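Local coordinates for ribosomal RNA processing protein 6 (Trypanosoma brucei brucei, PDB 4NLC) that probably trims and degrades RNA from the 3' end as the exosome's RRP6-type 3'-5' exoribonuclease, of which this chain is the catalytic core, at residues S52-L57 and N89-A94; V145-G150 and Y228-L233; F299-M304 and V351-Q356; M304-R307 and S312-A315. The protein carries 1 engineered substitution. All coordinates share one frame; numbering follows the deposited sequence.

Contact 1. Residues S52-L57 and N89-A94; sequences SEQLLL and NETEIA
Gln54 reaches Thr91 and Glu92 through its amide nitrogen, and the polar bonds account for nearly all of the contact. Its NE2 donates to Glu92 OE1 over 3.0 Å, with a nearly straight N-H...O angle of 167°. The acceptor lies in the plane of the amide, and the bond uses the oxygen's anti lone pair. The amide and carboxylate planes are 77° apart, and NE2 with OE1 is the pair that bonds. Glu92 OE1 also accepts from the Thr91 hydroxyl, OG1 to OE1 2.8 Å, which arrives from above the carboxylate plane. Two bonds thus grip this oxygen, while Glu92 OE2 is taken by a salt bridge to Arg117.

Glu92 opens strand 92-100 of the central mixed sheet in the RNase H-like exonuclease domain. The 3-10 turn at 52-54 belongs to the connection ahead of strand 71-74, so the contact ties that loop to the sheet.

A water adds an indirect link, accepting from Gln54 NE2 at 2.8 Å and donating to Thr91 O at 2.9 Å.

Van der Waals contact adds little: Thr91 CB makes a loose approach to the amide nitrogen, 4.1 Å from Gln54 NE2. The glutamine chain bends at its second torsion (chi2 -71°), which brings the amide nearer the strand than its CB suggests. The orientation of that amide is fixed from its other end too, where OE1 is hydrogen-bonded to Tyr230 OH.

Contact 2. Residues V145-G150 and Y228-L233; sequences VKVFHG and YVYDRL
Val145 starts the contact by resting its CG1 methyl 3.8 Å from Tyr230 OH, at the far end of the tyrosine. Strand 145-148 is a parallel neighbour of strand 92-100 in the central sheet of the RNase H-like exonuclease domain, and helix 226-238 packs on that sheet here. The Val145 methyl approaches the ring obliquely, with CG1 to Tyr230 CZ at 4.1 Å. The phenol oxygen beside it has its polar partner in the loop that holds residues 52-57.

Val147 carries the centre of the interface, its CA 7.3 Å from that of Tyr230. Its CG2 stands over the middle of one ring face, 3.8 Å from the centroid and only 13° off the normal, which is the geometry of a CH-pi contact. The other methyl meets the root of the same side chain, Val147 CG1 to Tyr230 CB 4.0 Å. Tyr230 has its CG opposite the backbone N (chi1 168°), extending the ring along the strand so that one tyrosine spans both valines. Phe170 of the adjoining strand meets the ring edge-to-face.

His149 lies past the end of the strand, and its imidazole is bonded at both nitrogens, ND1 with Thr172 OG1 and NE2 with His183 O. From there ND1 comes no closer than 5.1 Å to Val229 CG1.

Contact 3. Residues F299-M304 and V351-Q356; sequences FNWRDM and VMKLLQ
Trp301 meets Leu354 and Lys353 where helix 289-309 packs against helix 351-359, two helices of the HRDC domain. Leu354 CD2 sits over one face of the indole, 3.8 Å from the centroid of the six-membered ring and 24° off its normal, a CH-pi contact displaced toward the rim. The closest carbon pair is Trp301 CE3 with Leu354 CD2, at 3.5 Å; the two side chains cross at about a right angle. Lys353 takes the edge instead: its CE lies near the indole plane, 3.4 Å from Trp301 NE1, and its CG is 3.8 Å from the same nitrogen. The lysine chain bends at chi2 and chi3 (127° and 83°), laying its methylenes along the pyrrole edge. Lys353 is exposed, whereas Trp301 and Leu354 are buried.

The next shell packs around both buried side chains. Met317 touches the two of them, Val316 adds to the packing on Trp301, and Val336 of helix 333-339 packs on Leu354. Arg302, adjacent to the tryptophan, leads its end away from helix 351-359; its NH1 is hydrogen-bonded to Met317 O, which probably helps position that residue.

Contact 4. Residues M304-R307 and S312-A315; sequences MAAR and SPSA
Ala306 packs its methyl against the start of the next helix, where Pro313 follows Ser312. This is the tight part: Ala306 CB lies 3.7 Å from Pro313 N and 3.8 Å from Pro313 CA, while the CA atoms of the two residues are 5.1 Å apart. The methyl also touches the Ser312 carbonyl carbon, CB to C 4.0 Å, so it bears on the Ser312-Pro313 peptide link and on the N-CA side of the ring. With the far side of the ring the fit is lighter, Ala306 CB to Pro313 CG being 4.1 Å.

The contact sits at a turn between two consecutive helices of the HRDC domain. Just three residues separate helix 289-309 from the short helix 313-316, which starts beside it, Pro313 also touching Arg302 and Asp303.

On the looser side, Ser314 directs its CB away from Ala306 and is exposed, and a bound diethylene glycol molecule comes within about 4 Å of the Pro313 side chain. Ser312 also turns its CB away, and its hydroxyl caps the new helix: OG accepts from Ala315 N over 3.3 Å, a long bond bent to 142°. The same N-H has a nearer backbone acceptor, Ala315 N to Ser312 O 2.9 Å. The hydroxyl is also hydrogen-bonded to Phe102 O, in a loop of the exonuclease part.

Chemically, the two segments meet through carbon contacts and one peptide unit, while the polar end of Ser312 serves the helix start and the junction with the exonuclease domain.

Overall arrangement
The four contacts form two touching pairs at opposite sides of the chain's centre. Contacts 1 and 2, with centres 10 Å apart, share the exonuclease sheet: the Ile93 O to Val147 N distance of 2.8 Å marks the pairing of their neighbouring strands, and Gln54 CG packs 3.6 Å from Val145 CG2. Contacts 3 and 4, centres 11 Å apart, belong to the HRDC domain and share Met304 on helix 289-309; Arg302 NH1 approaches Pro313 O at 3.4 Å. Between the pairs the nearest atoms are about 20 Å apart, for contacts 2 and 4. The bound diethylene glycol lies beside contact 4 and about 13 Å from the Trp301 side chain of contact 3.

Contact 1. Residues S52-L57 and N89-A94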
loop_
_atom_site.group_PDB
_atom_site.type_symbol
_atom_site.label_atom_id
_atom_site.label_comp_id
_atom_site.label_asym_id
_atom_site.label_seq_id
_atom_site.Cartn_x
_atom_site.Cartn_y
_atom_site.Cartn_z
ATOM N N SER A 52 -14.994 -19.099 17.020
ATOM C CA SER A 52 -14.811 -19.504 18.422
ATOM C C SER A 52 -13.527 -20.321 18.699
ATOM O O SER A 52 -12.910 -20.114 19.748
ATOM C CB SER A 52 -16.047 -20.233 18.943
ATOM O OG SER A 52 -16.257 -21.460 18.263
ATOM N N GLU A 53 -13.087 -21.185 17.747
ATOM C CA GLU A 53 -11.847 -21.969 17.882
ATOM C C GLU A 53 -10.609 -21.050 17.969
ATOM O O GLU A 53 -9.623 -21.404 18.606
ATOM C CB GLU A 53 -11.683 -22.962 16.719
ATOM C CG GLU A 53 -12.581 -24.189 16.788
ATOM C CD GLU A 53 -12.287 -25.198 17.885
ATOM O OE1 GLU A 53 -11.157 -25.738 17.918
ATOM O OE2 GLU A 53 -13.211 -25.486 18.681
ATOM N N GLN A 54 -10.678 -19.857 17.346
ATOM C CA GLN A 54 -9.567 -18.896 17.365
ATOM C C GLN A 54 -9.404 -18.212 18.724
ATOM O O GLN A 54 -8.334 -17.681 18.997
ATOM C CB GLN A 54 -9.696 -17.847 16.234
ATOM C CG GLN A 54 -9.631 -18.441 14.829
ATOM C CD GLN A 54 -8.272 -18.952 14.418
ATOM O OE1 GLN A 54 -7.262 -18.727 15.075
ATOM N NE2 GLN A 54 -8.211 -19.632 13.291
ATOM N N LEU A 55 -10.453 -18.232 19.567
ATOM C CA LEU A 55 -10.465 -17.576 20.882
ATOM C C LEU A 55 -10.080 -18.490 22.061
ATOM O O LEU A 55 -10.059 -18.021 23.201
ATOM C CB LEU A 55 -11.815 -16.883 21.126
ATOM C CG LEU A 55 -12.233 -15.955 19.979
ATOM C CD1 LEU A 55 -13.736 -15.895 19.823
ATOM C CD2 LEU A 55 -11.553 -14.581 20.069
ATOM N N LEU A 56 -9.698 -19.758 21.780
ATOM C CA LEU A 56 -9.237 -20.743 22.770
ATOM C C LEU A 56 -7.720 -20.693 22.965
ATOM O O LEU A 56 -6.986 -20.281 22.060
ATOM C CB LEU A 56 -9.598 -22.171 22.309
ATOM C CG LEU A 56 -11.071 -22.517 22.130
ATOM C CD1 LEU A 56 -11.216 -23.770 21.319
ATOM C CD2 LEU A 56 -11.772 -22.662 23.484
ATOM N N LEU A 57 -7.238 -21.181 24.115
ATOM C CA LEU A 57 -5.802 -21.261 24.357
ATOM C C LEU A 57 -5.308 -22.545 23.684
ATOM O O LEU A 57 -5.762 -23.639 24.028
ATOM C CB LEU A 57 -5.474 -21.230 25.862
ATOM C CG LEU A 57 -3.985 -21.055 26.234
ATOM C CD1 LEU A 57 -3.530 -19.599 26.093
ATOM C CD2 LEU A 57 -3.719 -21.544 27.653
ATOM N N ASN A 89 -8.787 -24.392 2.385
ATOM C CA ASN A 89 -8.709 -25.509 3.336
ATOM C C ASN A 89 -7.971 -25.131 4.647
ATOM O O ASN A 89 -7.736 -26.001 5.496
ATOM C CB ASN A 89 -8.057 -26.733 2.688
ATOM C CG ASN A 89 -8.982 -27.535 1.818
ATOM O OD1 ASN A 89 -10.159 -27.749 2.132
ATOM N ND2 ASN A 89 -8.456 -28.025 0.710
ATOM N N GLU A 90 -7.605 -23.836 4.805
ATOM C CA GLU A 90 -6.906 -23.316 5.992
ATOM C C GLU A 90 -7.857 -22.542 6.908
ATOM O O GLU A 90 -8.871 -22.021 6.450
ATOM C CB GLU A 90 -5.736 -22.408 5.568
ATOM C CG GLU A 90 -4.775 -23.031 4.558
ATOM C CD GLU A 90 -3.989 -24.251 5.017
ATOM O OE1 GLU A 90 -3.637 -25.081 4.150
ATOM O OE2 GLU A 90 -3.715 -24.378 6.232
ATOM N N THR A 91 -7.549 -22.482 8.195
ATOM C CA THR A 91 -8.355 -21.725 9.172
ATOM C C THR A 91 -7.685 -20.372 9.485
ATOM O O THR A 91 -8.305 -19.488 10.078
ATOM C CB THR A 91 -8.620 -22.562 10.435
ATOM O OG1 THR A 91 -7.373 -23.013 10.959
ATOM C CG2 THR A 91 -9.550 -23.748 10.169
ATOM N N GLU A 92 -6.416 -20.227 9.096
ATOM C CA GLU A 92 -5.633 -19.015 9.251
ATOM C C GLU A 92 -4.486 -18.963 8.255
ATOM O O GLU A 92 -3.805 -19.968 8.026
ATOM C CB GLU A 92 -5.160 -18.740 10.699
ATOM C CG GLU A 92 -4.099 -19.673 11.252
ATOM C CD GLU A 92 -4.599 -21.002 11.770
ATOM O OE1 GLU A 92 -5.757 -21.064 12.247
ATOM O OE2 GLU A 92 -3.838 -21.992 11.667
ATOM N N ILE A 93 -4.294 -17.778 7.646
ATOM C CA ILE A 93 -3.232 -17.545 6.658
ATOM C C ILE A 93 -2.581 -16.242 7.006
ATOM O O ILE A 93 -3.258 -15.370 7.562
ATOM C CB ILE A 93 -3.746 -17.555 5.180
ATOM C CG1 ILE A 93 -4.604 -16.292 4.846
ATOM C CG2 ILE A 93 -4.480 -18.875 4.815
ATOM C CD1 ILE A 93 -5.094 -16.164 3.366
ATOM N N ALA A 94 -1.274 -16.100 6.677
ATOM C CA ALA A 94 -0.495 -14.878 6.933
ATOM C C ALA A 94 -0.325 -14.195 5.600
ATOM O O ALA A 94 0.016 -14.854 4.616
ATOM C CB ALA A 94 0.860 -15.219 7.521
HETATM O O HOH W 1 -10.538 -20.023 11.797
#

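Contact 2. Residues V145-G150 and Y228-L233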
loop_
_atom_site.group_PDB
_atom_site.type_symbol
_atom_site.label_atom_id
_atom_site.label_comp_id
_atom_site.label_asym_id
_atom_site.label_seq_id
_atom_site.Cartn_x
_atom_site.Cartn_y
_atom_site.Cartn_z
ATOM N N VAL A 145 -9.006 -16.901 9.239
ATOM C CA VAL A 145 -8.409 -15.669 9.786
ATOM C C VAL A 145 -7.266 -15.234 8.854
ATOM O O VAL A 145 -6.401 -16.056 8.513
ATOM C CB VAL A 145 -7.953 -15.825 11.263
ATOM C CG1 VAL A 145 -7.110 -14.622 11.721
ATOM C CG2 VAL A 145 -9.153 -16.002 12.178
ATOM N N LYS A 146 -7.259 -13.944 8.443
ATOM C CA LYS A 146 -6.173 -13.374 7.630
ATOM C C LYS A 146 -5.314 -12.553 8.574
ATOM O O LYS A 146 -5.749 -11.522 9.084
ATOM C CB LYS A 146 -6.700 -12.480 6.499
ATOM C CG LYS A 146 -7.146 -13.201 5.198
ATOM C CD LYS A 146 -8.370 -14.107 5.341
ATOM C CE LYS A 146 -9.631 -13.336 5.688
ATOM N NZ LYS A 146 -10.861 -14.173 5.599
ATOM N N VAL A 147 -4.122 -13.045 8.845
ATOM C CA VAL A 147 -3.141 -12.415 9.718
ATOM C C VAL A 147 -2.224 -11.475 8.889
ATOM O O VAL A 147 -1.531 -11.911 7.963
ATOM C CB VAL A 147 -2.297 -13.478 10.486
ATOM C CG1 VAL A 147 -1.352 -12.820 11.505
ATOM C CG2 VAL A 147 -3.176 -14.518 11.162
ATOM N N PHE A 148 -2.196 -10.205 9.253
ATOM C CA PHE A 148 -1.281 -9.240 8.645
ATOM C C PHE A 148 -0.497 -8.601 9.779
ATOM O O PHE A 148 -0.995 -8.550 10.900
ATOM C CB PHE A 148 -2.081 -8.134 7.943
ATOM C CG PHE A 148 -2.674 -8.424 6.589
ATOM C CD1 PHE A 148 -3.829 -9.196 6.466
ATOM C CD2 PHE A 148 -2.137 -7.850 5.443
ATOM C CE1 PHE A 148 -4.448 -9.380 5.209
ATOM C CE2 PHE A 148 -2.751 -8.030 4.193
ATOM C CZ PHE A 148 -3.916 -8.777 4.091
ATOM N N HIS A 149 0.663 -8.031 9.489
ATOM C CA HIS A 149 1.422 -7.306 10.512
ATOM C C HIS A 149 1.473 -5.809 10.137
ATOM O O HIS A 149 2.230 -5.432 9.255
ATOM C CB HIS A 149 2.837 -7.880 10.692
ATOM C CG HIS A 149 3.512 -7.335 11.910
ATOM N ND1 HIS A 149 3.522 -8.032 13.097
ATOM C CD2 HIS A 149 4.103 -6.134 12.105
ATOM C CE1 HIS A 149 4.139 -7.251 13.965
ATOM N NE2 HIS A 149 4.501 -6.100 13.414
ATOM N N GLY A 150 0.664 -4.985 10.803
ATOM C CA GLY A 150 0.607 -3.558 10.519
ATOM C C GLY A 150 -0.032 -3.343 9.170
ATOM O O GLY A 150 0.659 -3.000 8.195
ATOM N N TYR A 228 3.228 -18.303 13.446
ATOM C CA TYR A 228 3.788 -18.678 14.764
ATOM C C TYR A 228 3.675 -17.488 15.693
ATOM O O TYR A 228 3.301 -17.662 16.843
ATOM C CB TYR A 228 5.251 -19.128 14.673
ATOM C CG TYR A 228 5.906 -19.389 16.023
ATOM C CD1 TYR A 228 5.596 -20.528 16.765
ATOM C CD2 TYR A 228 6.858 -18.515 16.541
ATOM C CE1 TYR A 228 6.213 -20.791 17.990
ATOM C CE2 TYR A 228 7.474 -18.759 17.775
ATOM C CZ TYR A 228 7.153 -19.905 18.489
ATOM O OH TYR A 228 7.769 -20.167 19.687
ATOM N N VAL A 229 4.015 -16.283 15.194
ATOM C CA VAL A 229 3.941 -15.005 15.925
ATOM C C VAL A 229 2.496 -14.814 16.385
ATOM O O VAL A 229 2.248 -14.509 17.553
ATOM C CB VAL A 229 4.476 -13.824 15.046
ATOM C CG1 VAL A 229 4.007 -12.462 15.559
ATOM C CG2 VAL A 229 6.002 -13.869 14.957
ATOM N N TYR A 230 1.548 -15.068 15.471
ATOM C CA TYR A 230 0.109 -15.001 15.724
ATOM C C TYR A 230 -0.277 -15.909 16.934
ATOM O O TYR A 230 -0.928 -15.439 17.860
ATOM C CB TYR A 230 -0.660 -15.402 14.437
ATOM C CG TYR A 230 -2.140 -15.642 14.629
ATOM C CD1 TYR A 230 -2.991 -14.605 15.020
ATOM C CD2 TYR A 230 -2.711 -16.877 14.332
ATOM C CE1 TYR A 230 -4.369 -14.799 15.133
ATOM C CE2 TYR A 230 -4.091 -17.083 14.436
ATOM C CZ TYR A 230 -4.915 -16.040 14.843
ATOM O OH TYR A 230 -6.262 -16.235 15.011
ATOM N N ASP A 231 0.165 -17.183 16.926
ATOM C CA ASP A 231 -0.075 -18.160 18.000
ATOM C C ASP A 231 0.489 -17.647 19.351
ATOM O O ASP A 231 -0.219 -17.645 20.353
ATOM C CB ASP A 231 0.578 -19.510 17.653
ATOM C CG ASP A 231 -0.024 -20.304 16.517
ATOM O OD1 ASP A 231 -1.145 -19.975 16.088
ATOM O OD2 ASP A 231 0.606 -21.284 16.087
ATOM N N ARG A 232 1.727 -17.144 19.345
ATOM C CA ARG A 232 2.386 -16.596 20.537
ATOM C C ARG A 232 1.696 -15.340 21.112
ATOM O O ARG A 232 1.545 -15.228 22.337
ATOM C CB ARG A 232 3.871 -16.343 20.251
ATOM C CG ARG A 232 4.707 -17.637 20.070
ATOM C CD ARG A 232 4.989 -18.422 21.351
ATOM N NE ARG A 232 5.684 -17.622 22.370
ATOM C CZ ARG A 232 6.999 -17.427 22.426
ATOM N NH1 ARG A 232 7.803 -17.989 21.525
ATOM N NH2 ARG A 232 7.521 -16.671 23.381
ATOM N N LEU A 233 1.246 -14.412 20.229
ATOM C CA LEU A 233 0.517 -13.206 20.664
ATOM C C LEU A 233 -0.864 -13.557 21.227
ATOM O O LEU A 233 -1.298 -12.933 22.193
ATOM C CB LEU A 233 0.407 -12.178 19.541
ATOM C CG LEU A 233 1.725 -11.530 19.122
ATOM C CD1 LEU A 233 1.547 -10.724 17.845
ATOM C CD2 LEU A 233 2.277 -10.668 20.228
#

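Contact 3. Residues F299-M304 and V351-Q356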
loop_
_atom_site.group_PDB
_atom_site.type_symbol
_atom_site.label_atom_id
_atom_site.label_comp_id
_atom_site.label_asym_id
_atom_site.label_seq_id
_atom_site.Cartn_x
_atom_site.Cartn_y
_atom_site.Cartn_z
ATOM N N PHE A 299 3.363 24.259 -7.462
ATOM C CA PHE A 299 2.937 23.094 -6.710
ATOM C C PHE A 299 1.632 22.519 -7.263
ATOM O O PHE A 299 1.508 21.304 -7.381
ATOM C CB PHE A 299 2.845 23.396 -5.196
ATOM C CG PHE A 299 2.687 22.131 -4.376
ATOM C CD1 PHE A 299 1.430 21.558 -4.178
ATOM C CD2 PHE A 299 3.799 21.469 -3.870
ATOM C CE1 PHE A 299 1.292 20.359 -3.464
ATOM C CE2 PHE A 299 3.653 20.287 -3.135
ATOM C CZ PHE A 299 2.403 19.735 -2.945
ATOM N N ASN A 300 0.671 23.381 -7.610
ATOM C CA ASN A 300 -0.611 22.928 -8.162
ATOM C C ASN A 300 -0.453 22.383 -9.552
ATOM O O ASN A 300 -1.094 21.388 -9.874
ATOM C CB ASN A 300 -1.689 24.002 -8.067
ATOM C CG ASN A 300 -2.128 24.182 -6.646
ATOM O OD1 ASN A 300 -1.735 23.421 -5.756
ATOM N ND2 ASN A 300 -2.950 25.174 -6.394
ATOM N N TRP A 301 0.460 22.984 -10.350
ATOM C CA TRP A 301 0.794 22.476 -11.673
ATOM C C TRP A 301 1.469 21.081 -11.525
ATOM O O TRP A 301 1.164 20.161 -12.295
ATOM C CB TRP A 301 1.738 23.435 -12.420
ATOM C CG TRP A 301 2.140 22.867 -13.742
ATOM C CD1 TRP A 301 1.427 22.931 -14.901
ATOM C CD2 TRP A 301 3.227 21.958 -13.989
ATOM N NE1 TRP A 301 2.016 22.144 -15.861
ATOM C CE2 TRP A 301 3.128 21.544 -15.333
ATOM C CE3 TRP A 301 4.292 21.471 -13.208
ATOM C CZ2 TRP A 301 4.069 20.693 -15.928
ATOM C CZ3 TRP A 301 5.215 20.614 -13.791
ATOM C CH2 TRP A 301 5.105 20.241 -15.138
ATOM N N ARG A 302 2.398 20.948 -10.562
ATOM C CA ARG A 302 3.154 19.717 -10.326
ATOM C C ARG A 302 2.229 18.563 -10.009
ATOM O O ARG A 302 2.466 17.455 -10.488
ATOM C CB ARG A 302 4.256 19.912 -9.255
ATOM C CG ARG A 302 5.215 18.735 -9.141
ATOM C CD ARG A 302 6.179 18.885 -7.982
ATOM N NE ARG A 302 5.483 18.759 -6.714
ATOM C CZ ARG A 302 5.948 18.107 -5.661
ATOM N NH1 ARG A 302 7.140 17.533 -5.701
ATOM N NH2 ARG A 302 5.224 18.019 -4.563
ATOM N N ASP A 303 1.149 18.828 -9.261
ATOM C CA ASP A 303 0.169 17.797 -8.944
ATOM C C ASP A 303 -0.646 17.410 -10.191
ATOM O O ASP A 303 -0.826 16.229 -10.430
ATOM C CB ASP A 303 -0.721 18.200 -7.768
ATOM C CG ASP A 303 -1.584 17.039 -7.308
ATOM O OD1 ASP A 303 -1.082 16.190 -6.539
ATOM O OD2 ASP A 303 -2.743 16.962 -7.744
ATOM N N MET A 304 -1.099 18.386 -10.986
ATOM C CA MET A 304 -1.824 18.145 -12.243
ATOM C C MET A 304 -0.969 17.307 -13.226
ATOM O O MET A 304 -1.421 16.267 -13.695
ATOM C CB MET A 304 -2.279 19.472 -12.896
ATOM C CG MET A 304 -3.432 20.133 -12.156
ATOM S SD MET A 304 -3.958 21.787 -12.744
ATOM C CE MET A 304 -5.735 21.495 -12.963
ATOM N N VAL A 351 7.993 23.000 -20.106
ATOM C CA VAL A 351 8.871 24.102 -19.649
ATOM C C VAL A 351 8.279 25.510 -19.922
ATOM O O VAL A 351 8.512 26.429 -19.122
ATOM C CB VAL A 351 10.312 23.945 -20.224
ATOM C CG1 VAL A 351 10.355 24.085 -21.754
ATOM C CG2 VAL A 351 11.302 24.881 -19.546
ATOM N N MET A 352 7.516 25.670 -21.037
ATOM C CA MET A 352 6.908 26.947 -21.434
ATOM C C MET A 352 5.728 27.319 -20.537
ATOM O O MET A 352 5.498 28.510 -20.283
ATOM C CB MET A 352 6.547 26.966 -22.931
ATOM C CG MET A 352 7.776 26.878 -23.863
ATOM S SD MET A 352 9.195 27.955 -23.442
ATOM C CE MET A 352 8.557 29.552 -23.955
ATOM N N LYS A 353 5.022 26.301 -20.015
ATOM C CA LYS A 353 3.909 26.462 -19.069
ATOM C C LYS A 353 4.464 26.917 -17.698
ATOM O O LYS A 353 3.889 27.811 -17.075
ATOM C CB LYS A 353 3.113 25.138 -18.938
ATOM C CG LYS A 353 1.850 25.242 -18.084
ATOM C CD LYS A 353 0.605 24.715 -18.806
ATOM C CE LYS A 353 0.428 23.212 -18.721
ATOM N NZ LYS A 353 -0.816 22.766 -19.403
ATOM N N LEU A 354 5.579 26.293 -17.229
ATOM C CA LEU A 354 6.226 26.660 -15.957
ATOM C C LEU A 354 6.744 28.089 -16.056
ATOM O O LEU A 354 6.582 28.876 -15.121
ATOM C CB LEU A 354 7.384 25.711 -15.618
ATOM C CG LEU A 354 7.042 24.266 -15.333
ATOM C CD1 LEU A 354 8.298 23.422 -15.289
ATOM C CD2 LEU A 354 6.331 24.134 -14.020
ATOM N N LEU A 355 7.319 28.427 -17.210
ATOM C CA LEU A 355 7.819 29.758 -17.543
ATOM C C LEU A 355 6.667 30.782 -17.592
ATOM O O LEU A 355 6.850 31.915 -17.157
ATOM C CB LEU A 355 8.570 29.691 -18.883
ATOM C CG LEU A 355 9.250 30.953 -19.395
ATOM C CD1 LEU A 355 10.158 31.554 -18.345
ATOM C CD2 LEU A 355 10.013 30.674 -20.675
ATOM N N GLN A 356 5.476 30.375 -18.063
ATOM C CA GLN A 356 4.321 31.282 -18.109
ATOM C C GLN A 356 3.832 31.623 -16.692
ATOM O O GLN A 356 3.465 32.780 -16.424
ATOM C CB GLN A 356 3.179 30.694 -18.973
ATOM C CG GLN A 356 2.220 31.762 -19.517
ATOM C CD GLN A 356 2.934 32.947 -20.125
ATOM O OE1 GLN A 356 3.710 32.836 -21.093
ATOM N NE2 GLN A 356 2.704 34.108 -19.544
#

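Contact 4. Residues M304-R307 and S312-A315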
loop_
_atom_site.group_PDB
_atom_site.type_symbol
_atom_site.label_atom_id
_atom_site.label_comp_id
_atom_site.label_asym_id
_atom_site.label_seq_id
_atom_site.Cartn_x
_atom_site.Cartn_y
_atom_site.Cartn_z
ATOM N N MET A 304 -1.099 18.386 -10.986
ATOM C CA MET A 304 -1.824 18.145 -12.243
ATOM C C MET A 304 -0.969 17.307 -13.226
ATOM O O MET A 304 -1.421 16.267 -13.695
ATOM C CB MET A 304 -2.279 19.472 -12.896
ATOM C CG MET A 304 -3.432 20.133 -12.156
ATOM S SD MET A 304 -3.958 21.787 -12.744
ATOM C CE MET A 304 -5.735 21.495 -12.963
ATOM N N ALA A 305 0.289 17.713 -13.446
ATOM C CA ALA A 305 1.218 17.017 -14.326
ATOM C C ALA A 305 1.531 15.592 -13.827
ATOM O O ALA A 305 1.781 14.699 -14.638
ATOM C CB ALA A 305 2.494 17.823 -14.468
ATOM N N ALA A 306 1.495 15.384 -12.502
ATOM C CA ALA A 306 1.756 14.090 -11.873
ATOM C C ALA A 306 0.611 13.122 -12.185
ATOM O O ALA A 306 0.865 11.949 -12.470
ATOM C CB ALA A 306 1.912 14.266 -10.371
ATOM N N ARG A 307 -0.637 13.634 -12.146
ATOM C CA ARG A 307 -1.880 12.926 -12.461
ATOM C C ARG A 307 -1.917 12.451 -13.914
ATOM O O ARG A 307 -2.207 11.275 -14.189
ATOM C CB ARG A 307 -3.101 13.797 -12.137
ATOM C CG ARG A 307 -3.330 13.920 -10.638
ATOM C CD ARG A 307 -4.460 14.879 -10.326
ATOM N NE ARG A 307 -4.491 15.233 -8.906
ATOM C CZ ARG A 307 -5.320 14.730 -7.995
ATOM N NH1 ARG A 307 -6.214 13.804 -8.331
ATOM N NH2 ARG A 307 -5.247 15.130 -6.739
ATOM N N SER A 312 4.400 10.015 -9.331
ATOM C CA SER A 312 4.178 10.709 -8.062
ATOM C C SER A 312 4.621 12.184 -8.266
ATOM O O SER A 312 5.478 12.420 -9.130
ATOM C CB SER A 312 4.980 10.068 -6.934
ATOM O OG SER A 312 6.365 10.311 -7.093
ATOM N N PRO A 313 4.076 13.182 -7.520
ATOM C CA PRO A 313 4.577 14.565 -7.667
ATOM C C PRO A 313 6.118 14.676 -7.557
ATOM O O PRO A 313 6.707 15.449 -8.289
ATOM C CB PRO A 313 3.838 15.323 -6.549
ATOM C CG PRO A 313 2.585 14.553 -6.358
ATOM C CD PRO A 313 3.054 13.113 -6.457
ATOM N N SER A 314 6.771 13.837 -6.728
ATOM C CA SER A 314 8.238 13.806 -6.591
ATOM C C SER A 314 8.946 13.341 -7.873
ATOM O O SER A 314 10.045 13.801 -8.154
ATOM C CB SER A 314 8.661 12.943 -5.407
ATOM O OG SER A 314 8.241 13.546 -4.196
ATOM N N ALA A 315 8.310 12.462 -8.665
ATOM C CA ALA A 315 8.904 12.011 -9.920
ATOM C C ALA A 315 8.773 13.111 -11.011
ATOM O O ALA A 315 9.530 13.110 -11.984
ATOM C CB ALA A 315 8.275 10.693 -10.371
#